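Local coordinates for transcriptional repressor of the blcABC operon (Agrobacterium tumefaciens, PDB 3MQ0), which probably binds operator DNA through a helix-turn-helix domain and represses the blcABC operon, with regulation through its oligomeric state, at residues Glu50-Leu55 / Ser60-Leu65; Glu196-Leu201 / Asp211-Glu216; Asn107-Gln112 / Arg258-Ala263; Pro154-Ala159 / Met175-Phe180. One frame throughout, in Å; residues are numbered along the deposited sequence.

Contact 1 (Glu50-Leu55 / Ser60-Leu65); sequences ELTRFL and SSAHGL
The apolar part of this contact is built around A62, whose CB receives side chains from two residues of 50-55. CG2 of T52 lies 3.7 Å from CB of A62, and CD1 of L55 reaches the same CB at an equal distance of 3.7 Å. A small residue here lets the two backbones come close, with CA of T52 and CA of A62 only 5.8 Å apart. L55 also packs on I35 of helix 27-41, so the seam is continuous with the core beneath it.

These segments belong to the helix-turn-helix of the IclR family: helix 48-52, the connecting turn, and helix 59-71, which by its place in the motif is probably the recognition helix. The connection opens with a type I beta turn from T52 to L55, in which N of L55 bonds to O of T52.

The polar part is confined to T52 and the H63 ring, whose side chains cross at about a right angle. OG1 of T52 lies at the ring edge, in its plane, 3.1 Å from CD2 of H63. The hydroxyl itself is hydrogen-bonded to the backbone O of A48, one turn earlier in its own helix. The T52 torsion (chi1 -72°) sets OG1 beside the backbone N, where that carbonyl can be met, and turns CG2 to the A62 methyl. H63 is the exposed member of the group, while T52, L55 and A62 are buried. Farther along helix 59-71, L65 packs on R31 and I35 and also touches L29 of the second subunit.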
loop_
_atom_site.group_PDB
_atom_site.type_symbol
_atom_site.label_atom_id
_atom_site.label_comp_id
_atom_site.label_asym_id
_atom_site.label_seq_id
_atom_site.Cartn_x
_atom_site.Cartn_y
_atom_site.Cartn_z
ATOM N N GLU B 50 -21.636 -17.805 0.628
ATOM C CA GLU B 50 -20.319 -18.418 0.722
ATOM C C GLU B 50 -19.601 -18.033 2.014
ATOM O O GLU B 50 -18.999 -18.881 2.677
ATOM C CB GLU B 50 -19.467 -18.082 -0.511
ATOM C CG GLU B 50 -19.940 -18.787 -1.785
ATOM C CD GLU B 50 -19.229 -18.301 -3.038
ATOM O OE1 GLU B 50 -19.082 -17.070 -3.200
ATOM O OE2 GLU B 50 -18.817 -19.152 -3.861
ATOM N N LEU B 51 -19.653 -16.755 2.378
ATOM C CA LEU B 51 -18.959 -16.301 3.576
ATOM C C LEU B 51 -19.594 -16.894 4.827
ATOM O O LEU B 51 -18.908 -17.181 5.806
ATOM C CB LEU B 51 -18.963 -14.772 3.669
ATOM C CG LEU B 51 -18.087 -14.071 2.635
ATOM C CD1 LEU B 51 -18.434 -12.578 2.594
ATOM C CD2 LEU B 51 -16.624 -14.287 2.997
ATOM N N THR B 52 -20.909 -17.069 4.780
ATOM C CA THR B 52 -21.664 -17.561 5.923
ATOM C C THR B 52 -21.143 -18.943 6.332
ATOM O O THR B 52 -21.107 -19.275 7.512
ATOM C CB THR B 52 -23.181 -17.574 5.596
ATOM O OG1 THR B 52 -23.659 -16.225 5.559
ATOM C CG2 THR B 52 -23.974 -18.345 6.627
ATOM N N ARG B 53 -20.713 -19.727 5.343
ATOM C CA ARG B 53 -20.163 -21.063 5.572
ATOM C C ARG B 53 -18.929 -21.019 6.470
ATOM O O ARG B 53 -18.567 -22.020 7.089
ATOM C CB ARG B 53 -19.805 -21.713 4.226
ATOM C CG ARG B 53 -19.757 -23.231 4.236
ATOM C CD ARG B 53 -19.233 -23.790 2.905
ATOM N NE ARG B 53 -20.084 -23.439 1.766
ATOM C CZ ARG B 53 -19.880 -22.399 0.955
ATOM N NH1 ARG B 53 -18.842 -21.585 1.145
ATOM N NH2 ARG B 53 -20.719 -22.172 -0.049
ATOM N N PHE B 54 -18.282 -19.858 6.538
ATOM C CA PHE B 54 -17.074 -19.699 7.348
ATOM C C PHE B 54 -17.353 -19.092 8.721
ATOM O O PHE B 54 -16.427 -18.817 9.484
ATOM C CB PHE B 54 -16.041 -18.824 6.627
ATOM C CG PHE B 54 -15.536 -19.401 5.334
ATOM C CD1 PHE B 54 -14.457 -20.268 5.317
ATOM C CD2 PHE B 54 -16.124 -19.054 4.130
ATOM C CE1 PHE B 54 -13.987 -20.787 4.122
ATOM C CE2 PHE B 54 -15.664 -19.566 2.938
ATOM C CZ PHE B 54 -14.596 -20.436 2.929
ATOM N N LEU B 55 -18.619 -18.861 9.035
ATOM C CA LEU B 55 -18.971 -18.264 10.318
ATOM C C LEU B 55 -19.679 -19.260 11.230
ATOM O O LEU B 55 -20.539 -20.025 10.789
ATOM C CB LEU B 55 -19.854 -17.029 10.117
ATOM C CG LEU B 55 -19.207 -15.777 9.515
ATOM C CD1 LEU B 55 -20.267 -14.774 9.061
ATOM C CD2 LEU B 55 -18.276 -15.134 10.519
ATOM N N SER B 60 -29.200 -16.466 9.830
ATOM C CA SER B 60 -29.787 -15.128 9.906
ATOM C C SER B 60 -28.851 -14.124 10.565
ATOM O O SER B 60 -28.812 -12.948 10.191
ATOM C CB SER B 60 -31.150 -15.159 10.614
ATOM O OG SER B 60 -31.071 -15.831 11.860
ATOM N N SER B 61 -28.098 -14.585 11.555
ATOM C CA SER B 61 -27.160 -13.727 12.252
ATOM C C SER B 61 -25.948 -13.429 11.377
ATOM O O SER B 61 -25.427 -12.315 11.366
ATOM C CB SER B 61 -26.742 -14.374 13.575
ATOM O OG SER B 61 -25.712 -13.632 14.190
ATOM N N ALA B 62 -25.505 -14.427 10.624
ATOM C CA ALA B 62 -24.380 -14.220 9.735
ATOM C C ALA B 62 -24.756 -13.181 8.679
ATOM O O ALA B 62 -24.011 -12.238 8.449
ATOM C CB ALA B 62 -23.935 -15.543 9.099
ATOM N N HIS B 63 -25.912 -13.343 8.048
ATOM C CA HIS B 63 -26.359 -12.374 7.052
ATOM C C HIS B 63 -26.521 -10.973 7.636
ATOM O O HIS B 63 -26.179 -9.986 6.997
ATOM C CB HIS B 63 -27.663 -12.819 6.396
ATOM C CG HIS B 63 -27.515 -14.048 5.544
ATOM N ND1 HIS B 63 -28.548 -14.560 4.792
ATOM C CD2 HIS B 63 -26.454 -14.860 5.331
ATOM C CE1 HIS B 63 -28.129 -15.637 4.149
ATOM N NE2 HIS B 63 -26.860 -15.839 4.457
ATOM N N GLY B 64 -27.053 -10.890 8.845
ATOM C CA GLY B 64 -27.216 -9.601 9.504
ATOM C C GLY B 64 -25.877 -8.943 9.781
ATOM O O GLY B 64 -25.725 -7.745 9.621
ATOM N N LEU B 65 -24.889 -9.733 10.185
ATOM C CA LEU B 65 -23.573 -9.168 10.461
ATOM C C LEU B 65 -22.955 -8.630 9.181
ATOM O O LEU B 65 -22.415 -7.524 9.169
ATOM C CB LEU B 65 -22.656 -10.200 11.120
ATOM C CG LEU B 65 -21.212 -9.783 11.382
ATOM C CD1 LEU B 65 -21.131 -8.573 12.316
ATOM C CD2 LEU B 65 -20.514 -10.990 11.982
#

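Contact 2 (Glu196-Leu201 / Asp211-Glu216); sequences EEELAL and DGQIRE
The Q213 amide donates to the E198 carboxylate across this contact, the two side chains coming from opposite directions, and this single hydrogen bond joins helix 192-205 to the loop after strand 208-211. The backbones stand well apart, with CA of E198 and CA of D211, the nearest such pair, separated by 11.4 Å, so two long side chains must span the gap.

Followed outward, Q213 starts with CB against the backbone O of F157, 3.5 Å away, a touch that seats the base of the side chain on the neighbouring 154-159 loop. CG lies beside the backbone N (chi1 -60°), and the chain then runs extended toward the helix. At the amide, OE1 accepts from the backbone N of V189 and from NZ of K162. NE2 donates to OE2 of E198 over 2.9 Å, with an N-H...O angle of 158°. OE2 lies in the amide plane and accepts on its syn side, that of the other carboxylate oxygen. Carboxylate and amide are nearly coplanar, 13° apart.

K162 joins the two groups a second time, since its NZ also forms a salt bridge with OE1 of E198. The ammonium group would be expected to stabilise the carboxylate as an anion, and the bonds at both ends of the amide fix which way round it sits. The bond from Q213 thus ties helix 192-205 to the connection between neighbouring antiparallel strands 208-211 and 218-226 of the GAF-like C-terminal domain, a fold in which helices flank an antiparallel sheet.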
loop_
_atom_site.group_PDB
_atom_site.type_symbol
_atom_site.label_atom_id
_atom_site.label_comp_id
_atom_site.label_asym_id
_atom_site.label_seq_id
_atom_site.Cartn_x
_atom_site.Cartn_y
_atom_site.Cartn_z
ATOM N N GLU B 196 31.470 -12.484 -1.551
ATOM C CA GLU B 196 30.399 -13.251 -2.171
ATOM C C GLU B 196 30.230 -14.643 -1.577
ATOM O O GLU B 196 29.111 -15.170 -1.514
ATOM C CB GLU B 196 30.575 -13.304 -3.687
ATOM C CG GLU B 196 30.207 -11.963 -4.335
ATOM C CD GLU B 196 30.288 -12.002 -5.843
ATOM O OE1 GLU B 196 31.403 -12.194 -6.366
ATOM O OE2 GLU B 196 29.236 -11.847 -6.507
ATOM N N GLU B 197 31.327 -15.235 -1.117
ATOM C CA GLU B 197 31.230 -16.489 -0.370
ATOM C C GLU B 197 30.453 -16.276 0.933
ATOM O O GLU B 197 29.547 -17.042 1.265
ATOM C CB GLU B 197 32.619 -17.058 -0.087
ATOM C CG GLU B 197 33.329 -17.489 -1.354
ATOM C CD GLU B 197 34.833 -17.622 -1.198
ATOM O OE1 GLU B 197 35.372 -17.347 -0.095
ATOM O OE2 GLU B 197 35.479 -17.997 -2.198
ATOM N N GLU B 198 30.807 -15.234 1.671
ATOM C CA GLU B 198 30.085 -14.914 2.901
ATOM C C GLU B 198 28.603 -14.667 2.634
ATOM O O GLU B 198 27.749 -15.069 3.426
ATOM C CB GLU B 198 30.663 -13.669 3.565
ATOM C CG GLU B 198 32.034 -13.830 4.203
ATOM C CD GLU B 198 32.479 -12.535 4.870
ATOM O OE1 GLU B 198 32.238 -11.460 4.278
ATOM O OE2 GLU B 198 33.050 -12.579 5.980
ATOM N N LEU B 199 28.293 -13.985 1.538
ATOM C CA LEU B 199 26.906 -13.650 1.247
ATOM C C LEU B 199 26.087 -14.891 0.905
ATOM O O LEU B 199 24.916 -14.979 1.269
ATOM C CB LEU B 199 26.813 -12.623 0.112
ATOM C CG LEU B 199 27.478 -11.258 0.368
ATOM C CD1 LEU B 199 27.212 -10.302 -0.817
ATOM C CD2 LEU B 199 26.999 -10.633 1.666
ATOM N N ALA B 200 26.697 -15.837 0.195
ATOM C CA ALA B 200 26.007 -17.093 -0.126
ATOM C C ALA B 200 25.629 -17.835 1.152
ATOM O O ALA B 200 24.507 -18.321 1.293
ATOM C CB ALA B 200 26.882 -17.978 -1.013
ATOM N N LEU B 201 26.578 -17.929 2.075
ATOM C CA LEU B 201 26.342 -18.595 3.355
ATOM C C LEU B 201 25.263 -17.847 4.134
ATOM O O LEU B 201 24.387 -18.455 4.745
ATOM C CB LEU B 201 27.636 -18.660 4.163
ATOM C CG LEU B 201 27.606 -19.342 5.534
ATOM C CD1 LEU B 201 27.030 -20.755 5.434
ATOM C CD2 LEU B 201 29.032 -19.383 6.121
ATOM N N ASP B 211 33.007 -11.796 12.322
ATOM C CA ASP B 211 33.938 -12.277 13.324
ATOM C C ASP B 211 35.165 -11.374 13.361
ATOM O O ASP B 211 36.194 -11.680 12.749
ATOM C CB ASP B 211 34.340 -13.720 13.028
ATOM C CG ASP B 211 35.087 -14.368 14.195
ATOM O OD1 ASP B 211 35.490 -13.632 15.124
ATOM O OD2 ASP B 211 35.275 -15.607 14.181
ATOM N N GLY B 212 35.044 -10.250 14.063
ATOM C CA GLY B 212 36.169 -9.355 14.279
ATOM C C GLY B 212 36.633 -8.559 13.070
ATOM O O GLY B 212 37.811 -8.206 12.968
ATOM N N GLN B 213 35.707 -8.247 12.171
ATOM C CA GLN B 213 36.022 -7.469 10.961
ATOM C C GLN B 213 35.961 -5.956 11.156
ATOM O O GLN B 213 36.348 -5.202 10.270
ATOM C CB GLN B 213 35.107 -7.890 9.808
ATOM C CG GLN B 213 35.287 -9.365 9.478
ATOM C CD GLN B 213 34.680 -9.761 8.160
ATOM O OE1 GLN B 213 34.553 -8.944 7.240
ATOM N NE2 GLN B 213 34.298 -11.030 8.054
ATOM N N ILE B 214 35.463 -5.524 12.312
ATOM C CA ILE B 214 35.396 -4.100 12.651
ATOM C C ILE B 214 36.332 -3.786 13.813
ATOM O O ILE B 214 37.101 -2.819 13.778
ATOM C CB ILE B 214 33.969 -3.700 13.077
ATOM C CG1 ILE B 214 32.990 -3.864 11.918
ATOM C CG2 ILE B 214 33.960 -2.273 13.626
ATOM C CD1 ILE B 214 33.316 -2.981 10.720
ATOM N N ARG B 215 36.249 -4.602 14.855
ATOM C CA ARG B 215 37.176 -4.512 15.969
ATOM C C ARG B 215 37.653 -5.898 16.335
ATOM O O ARG B 215 36.867 -6.831 16.411
ATOM C CB ARG B 215 36.510 -3.880 17.192
ATOM C CG ARG B 215 36.472 -2.367 17.193
ATOM C CD ARG B 215 36.493 -1.822 18.623
ATOM N NE ARG B 215 36.204 -0.391 18.674
ATOM C CZ ARG B 215 37.090 0.566 18.421
ATOM N NH1 ARG B 215 38.335 0.255 18.089
ATOM N NH2 ARG B 215 36.726 1.839 18.496
ATOM N N GLU B 216 38.948 -6.034 16.584
ATOM C CA GLU B 216 39.474 -7.307 17.041
ATOM C C GLU B 216 38.795 -7.690 18.353
ATOM O O GLU B 216 38.632 -6.858 19.251
ATOM C CB GLU B 216 40.991 -7.229 17.203
ATOM C CG GLU B 216 41.678 -6.584 16.008
ATOM C CD GLU B 216 43.030 -7.198 15.707
ATOM O OE1 GLU B 216 43.923 -7.132 16.581
ATOM O OE2 GLU B 216 43.194 -7.753 14.597
#

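Contact 3 (Asn107-Gln112 / Arg258-Ala263); sequences NDHLAQ and RTTANA
H109 of helix 102-110 reaches across to helix 247-267, where its ring meets T260 and A263, one helical turn apart. These two helices pack together in the GAF-like C-terminal domain, and helix 247-267 in turn rests on the sheet, A261 touching A223 and I225 of strand 218-226.

The close side of the contact is the outer end of the imidazole, which spans a gap of 8.7 Å between CA of H109 and CA of T260. CG of H109 stands anti to the backbone N (chi1 -165°), which carries the ring toward the other helix. CG2 of T260 lies at the ring edge, in its plane, 3.7 Å from NE2 of H109. NE2 also donates to the backbone O of T260, but this bond is weak: it is 3.4 Å long, with an angle of 128° at the hydrogen. The other ring nitrogen, ND1, is hydrogen-bonded to NZ of K267, so both ring nitrogens have a partner, the one at NE2 only weakly. The T260 hydroxyl bonds to O of E256 in its own helix, and its methyl is the branch that meets the histidine.

Away from the ring the packing thins out. N107 and A111 are exposed, and D108 is directed to the second subunit, bonding through OD2 to N of A79 and OG of S78 there. At the buried ring, CE1 of H109 touches CB of A263 at 3.7 Å.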
loop_
_atom_site.group_PDB
_atom_site.type_symbol
_atom_site.label_atom_id
_atom_site.label_comp_id
_atom_site.label_asym_id
_atom_site.label_seq_id
_atom_site.Cartn_x
_atom_site.Cartn_y
_atom_site.Cartn_z
ATOM N N ASN B 107 12.959 -0.383 19.615
ATOM C CA ASN B 107 13.214 -0.215 21.049
ATOM C C ASN B 107 12.229 -1.017 21.881
ATOM O O ASN B 107 12.616 -1.727 22.812
ATOM C CB ASN B 107 13.123 1.255 21.474
ATOM C CG ASN B 107 14.272 2.099 20.956
ATOM O OD1 ASN B 107 15.351 1.599 20.696
ATOM N ND2 ASN B 107 14.039 3.403 20.833
ATOM N N ASP B 108 10.948 -0.887 21.544
ATOM C CA ASP B 108 9.880 -1.567 22.271
ATOM C C ASP B 108 9.934 -3.091 22.139
ATOM O O ASP B 108 9.632 -3.833 23.082
ATOM C CB ASP B 108 8.523 -1.029 21.821
ATOM C CG ASP B 108 8.308 0.421 22.246
ATOM O OD1 ASP B 108 9.111 0.929 23.065
ATOM O OD2 ASP B 108 7.341 1.053 21.771
ATOM N N HIS B 109 10.326 -3.549 20.966
ATOM C CA HIS B 109 10.495 -4.970 20.733
ATOM C C HIS B 109 11.571 -5.529 21.658
ATOM O O HIS B 109 11.415 -6.614 22.215
ATOM C CB HIS B 109 10.878 -5.199 19.272
ATOM C CG HIS B 109 10.737 -6.616 18.819
ATOM N ND1 HIS B 109 9.521 -7.253 18.723
ATOM C CD2 HIS B 109 11.666 -7.516 18.400
ATOM C CE1 HIS B 109 9.702 -8.485 18.284
ATOM N NE2 HIS B 109 10.994 -8.666 18.075
ATOM N N LEU B 110 12.663 -4.788 21.829
ATOM C CA LEU B 110 13.738 -5.248 22.705
ATOM C C LEU B 110 13.313 -5.278 24.173
ATOM O O LEU B 110 13.771 -6.122 24.947
ATOM C CB LEU B 110 14.983 -4.383 22.545
ATOM C CG LEU B 110 15.705 -4.533 21.212
ATOM C CD1 LEU B 110 16.982 -3.709 21.235
ATOM C CD2 LEU B 110 16.005 -5.991 20.966
ATOM N N ALA B 111 12.436 -4.357 24.545
ATOM C CA ALA B 111 11.974 -4.262 25.925
ATOM C C ALA B 111 11.268 -5.526 26.425
ATOM O O ALA B 111 11.027 -5.668 27.619
ATOM C CB ALA B 111 11.069 -3.051 26.097
ATOM N N GLN B 112 10.928 -6.442 25.525
ATOM C CA GLN B 112 10.196 -7.638 25.939
ATOM C C GLN B 112 10.916 -8.930 25.569
ATOM O O GLN B 112 10.380 -10.025 25.744
ATOM C CB GLN B 112 8.786 -7.624 25.356
ATOM C CG GLN B 112 8.761 -7.583 23.849
ATOM C CD GLN B 112 7.483 -6.983 23.314
ATOM O OE1 GLN B 112 6.993 -5.977 23.830
ATOM N NE2 GLN B 112 6.927 -7.603 22.277
ATOM N N ARG B 258 17.304 -14.351 13.823
ATOM C CA ARG B 258 16.547 -14.446 12.575
ATOM C C ARG B 258 15.046 -14.346 12.838
ATOM O O ARG B 258 14.329 -13.596 12.152
ATOM C CB ARG B 258 16.876 -15.751 11.810
ATOM C CG ARG B 258 16.168 -15.855 10.457
ATOM C CD ARG B 258 16.329 -17.244 9.822
ATOM N NE ARG B 258 15.567 -18.287 10.522
ATOM C CZ ARG B 258 14.275 -18.542 10.321
ATOM N NH1 ARG B 258 13.585 -17.832 9.438
ATOM N NH2 ARG B 258 13.673 -19.514 11.007
ATOM N N THR B 259 14.566 -15.085 13.837
ATOM C CA THR B 259 13.138 -15.090 14.132
ATOM C C THR B 259 12.680 -13.807 14.845
ATOM O O THR B 259 11.547 -13.353 14.666
ATOM C CB THR B 259 12.723 -16.335 14.928
ATOM O OG1 THR B 259 13.536 -16.451 16.095
ATOM C CG2 THR B 259 12.913 -17.592 14.067
ATOM N N THR B 260 13.557 -13.247 15.665
ATOM C CA THR B 260 13.315 -11.946 16.292
ATOM C C THR B 260 13.134 -10.893 15.208
ATOM O O THR B 260 12.213 -10.072 15.267
ATOM C CB THR B 260 14.510 -11.538 17.208
ATOM O OG1 THR B 260 14.553 -12.411 18.344
ATOM C CG2 THR B 260 14.378 -10.081 17.679
ATOM N N ALA B 261 14.012 -10.925 14.206
ATOM C CA ALA B 261 13.935 -9.989 13.084
ATOM C C ALA B 261 12.641 -10.165 12.292
ATOM O O ALA B 261 12.019 -9.186 11.897
ATOM C CB ALA B 261 15.143 -10.165 12.163
ATOM N N ASN B 262 12.255 -11.415 12.038
ATOM C CA ASN B 262 10.965 -11.705 11.410
ATOM C C ASN B 262 9.771 -11.134 12.184
ATOM O O ASN B 262 8.830 -10.598 11.594
ATOM C CB ASN B 262 10.804 -13.214 11.181
ATOM C CG ASN B 262 11.735 -13.732 10.092
ATOM O OD1 ASN B 262 12.300 -12.951 9.334
ATOM N ND2 ASN B 262 11.903 -15.039 10.019
ATOM N N ALA B 263 9.818 -11.225 13.508
ATOM C CA ALA B 263 8.732 -10.688 14.335
ATOM C C ALA B 263 8.703 -9.167 14.248
ATOM O O ALA B 263 7.639 -8.551 14.205
ATOM C CB ALA B 263 8.886 -11.130 15.784
#

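Contact 4 (Pro154-Ala159 / Met175-Phe180); sequences PAPFTA and MLFSQF
The backbone is irregular on both sides where P156 meets F177 and F180, although 175-176 still belong to helix 170-176: 155-157 have helical backbone angles without the regular bonds, and the chain leaves the helix at F177 (phi -124°). N of F157 bonds to O of P154, curling the first segment just before helix 159-165. This is the GAF-like domain at the end of strand 152-154, outermost in the sheet within this chain, where its connection to helix 159-165 packs against the chain after helix 170-176. CA of P156 and CA of F180 are the nearest such pair, 8.9 Å apart.

All the cross-contacts are apolar. P156 and F177 approach from opposite directions, and CG of the proline ring sits 3.4 Å from CZ of F177, with CD of P156 a little farther from the same atom at 3.8 Å. Within its own segment F177 has CB of L176 over the centre of one face. L165 of helix 159-165 touches both P156 and F177.

With CG anti to the backbone N (chi1 -155°), the F180 ring reaches back to the proline, CZ of F180 standing 4.0 Å from CB of P156. Beside that pair, CE2 of F180 lies 4.2 Å from CE1 of F157.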
loop_
_atom_site.group_PDB
_atom_site.type_symbol
_atom_site.label_atom_id
_atom_site.label_comp_id
_atom_site.label_asym_id
_atom_site.label_seq_id
_atom_site.Cartn_x
_atom_site.Cartn_y
_atom_site.Cartn_z
ATOM N N PRO B 154 31.719 0.565 6.760
ATOM C CA PRO B 154 31.616 -0.166 5.485
ATOM C C PRO B 154 30.689 -1.362 5.588
ATOM O O PRO B 154 30.879 -2.228 6.444
ATOM C CB PRO B 154 33.051 -0.645 5.228
ATOM C CG PRO B 154 33.920 0.276 6.043
ATOM C CD PRO B 154 33.104 0.618 7.262
ATOM N N ALA B 155 29.693 -1.409 4.716
ATOM C CA ALA B 155 28.737 -2.510 4.698
ATOM C C ALA B 155 29.379 -3.898 4.594
ATOM O O ALA B 155 28.875 -4.852 5.181
ATOM C CB ALA B 155 27.727 -2.316 3.576
ATOM N N PRO B 156 30.483 -4.032 3.836
ATOM C CA PRO B 156 30.998 -5.404 3.691
ATOM C C PRO B 156 31.555 -5.998 4.979
ATOM O O PRO B 156 31.651 -7.220 5.061
ATOM C CB PRO B 156 32.134 -5.248 2.673
ATOM C CG PRO B 156 31.718 -4.079 1.854
ATOM C CD PRO B 156 31.089 -3.118 2.847
ATOM N N PHE B 157 31.918 -5.158 5.946
ATOM C CA PHE B 157 32.555 -5.636 7.171
ATOM C C PHE B 157 31.586 -5.903 8.351
ATOM O O PHE B 157 31.911 -6.667 9.259
ATOM C CB PHE B 157 33.639 -4.642 7.630
ATOM C CG PHE B 157 34.700 -4.324 6.582
ATOM C CD1 PHE B 157 35.017 -5.220 5.578
ATOM C CD2 PHE B 157 35.393 -3.121 6.637
ATOM C CE1 PHE B 157 35.992 -4.920 4.635
ATOM C CE2 PHE B 157 36.370 -2.805 5.687
ATOM C CZ PHE B 157 36.666 -3.724 4.687
ATOM N N THR B 158 30.417 -5.276 8.358
ATOM C CA THR B 158 29.525 -5.388 9.521
ATOM C C THR B 158 28.529 -6.535 9.357
ATOM O O THR B 158 28.262 -6.968 8.237
ATOM C CB THR B 158 28.713 -4.080 9.738
ATOM O OG1 THR B 158 27.898 -3.837 8.591
ATOM C CG2 THR B 158 29.629 -2.873 9.923
ATOM N N ALA B 159 27.951 -7.019 10.459
ATOM C CA ALA B 159 26.965 -8.094 10.346
ATOM C C ALA B 159 25.703 -7.594 9.641
ATOM O O ALA B 159 25.190 -8.266 8.758
ATOM C CB ALA B 159 26.614 -8.674 11.727
ATOM N N MET B 175 28.799 -2.999 -9.100
ATOM C CA MET B 175 28.608 -1.559 -9.247
ATOM C C MET B 175 28.980 -0.813 -7.970
ATOM O O MET B 175 29.523 0.290 -8.014
ATOM C CB MET B 175 27.163 -1.249 -9.618
ATOM C CG MET B 175 26.767 -1.807 -10.958
ATOM S SD MET B 175 26.031 -0.528 -11.972
ATOM C CE MET B 175 26.498 -1.107 -13.598
ATOM N N LEU B 176 28.679 -1.417 -6.831
ATOM C CA LEU B 176 28.957 -0.785 -5.550
ATOM C C LEU B 176 30.426 -0.818 -5.192
ATOM O O LEU B 176 30.930 0.113 -4.572
ATOM C CB LEU B 176 28.194 -1.494 -4.434
ATOM C CG LEU B 176 26.835 -0.940 -4.063
ATOM C CD1 LEU B 176 26.185 -1.869 -3.044
ATOM C CD2 LEU B 176 27.005 0.468 -3.513
ATOM N N PHE B 177 31.106 -1.902 -5.562
ATOM C CA PHE B 177 32.427 -2.179 -5.016
ATOM C C PHE B 177 33.532 -2.363 -6.050
ATOM O O PHE B 177 34.408 -3.201 -5.866
ATOM C CB PHE B 177 32.362 -3.403 -4.104
ATOM C CG PHE B 177 31.461 -3.209 -2.919
ATOM C CD1 PHE B 177 31.683 -2.164 -2.035
ATOM C CD2 PHE B 177 30.407 -4.070 -2.681
ATOM C CE1 PHE B 177 30.854 -1.974 -0.937
ATOM C CE2 PHE B 177 29.582 -3.894 -1.584
ATOM C CZ PHE B 177 29.795 -2.843 -0.720
ATOM N N SER B 178 33.489 -1.578 -7.122
ATOM C CA SER B 178 34.575 -1.554 -8.096
ATOM C C SER B 178 35.879 -1.265 -7.351
ATOM O O SER B 178 36.903 -1.905 -7.588
ATOM C CB SER B 178 34.313 -0.493 -9.167
ATOM O OG SER B 178 34.112 0.783 -8.582
ATOM N N GLN B 179 35.821 -0.299 -6.441
ATOM C CA GLN B 179 36.870 -0.104 -5.454
ATOM C C GLN B 179 36.400 -0.705 -4.138
ATOM O O GLN B 179 35.429 -0.246 -3.543
ATOM C CB GLN B 179 37.153 1.381 -5.259
ATOM C CG GLN B 179 37.566 2.106 -6.528
ATOM C CD GLN B 179 37.704 3.599 -6.314
ATOM O OE1 GLN B 179 36.750 4.273 -5.915
ATOM N NE2 GLN B 179 38.899 4.126 -6.567
ATOM N N PHE B 180 37.085 -1.745 -3.692
ATOM C CA PHE B 180 36.727 -2.395 -2.451
ATOM C C PHE B 180 37.280 -1.620 -1.239
ATOM O O PHE B 180 38.419 -1.171 -1.266
ATOM C CB PHE B 180 37.242 -3.830 -2.475
ATOM C CG PHE B 180 36.476 -4.735 -1.586
ATOM C CD1 PHE B 180 35.260 -5.261 -1.998
ATOM C CD2 PHE B 180 36.946 -5.038 -0.321
ATOM C CE1 PHE B 180 34.527 -6.081 -1.165
ATOM C CE2 PHE B 180 36.222 -5.859 0.514
ATOM C CZ PHE B 180 35.015 -6.384 0.096
#

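Contact 1 comes first along the chain and stands apart in the helix-turn-helix region, its centre about 56 Å from those of contacts 2 and 4 and about 37 Å from contact 3. The other three share the C-terminal domain. Contact 3 joins helices 102-110 and 247-267 and closes a long loop of chain inside which contact 4 and then contact 2 follow in series. Those two touch, with centres about 11 Å apart: I214 packs on F157 and T158, and K162 meets residues of both. The repressor is thus an extended molecule, with its probable DNA-binding part well separated from the C-terminal domain.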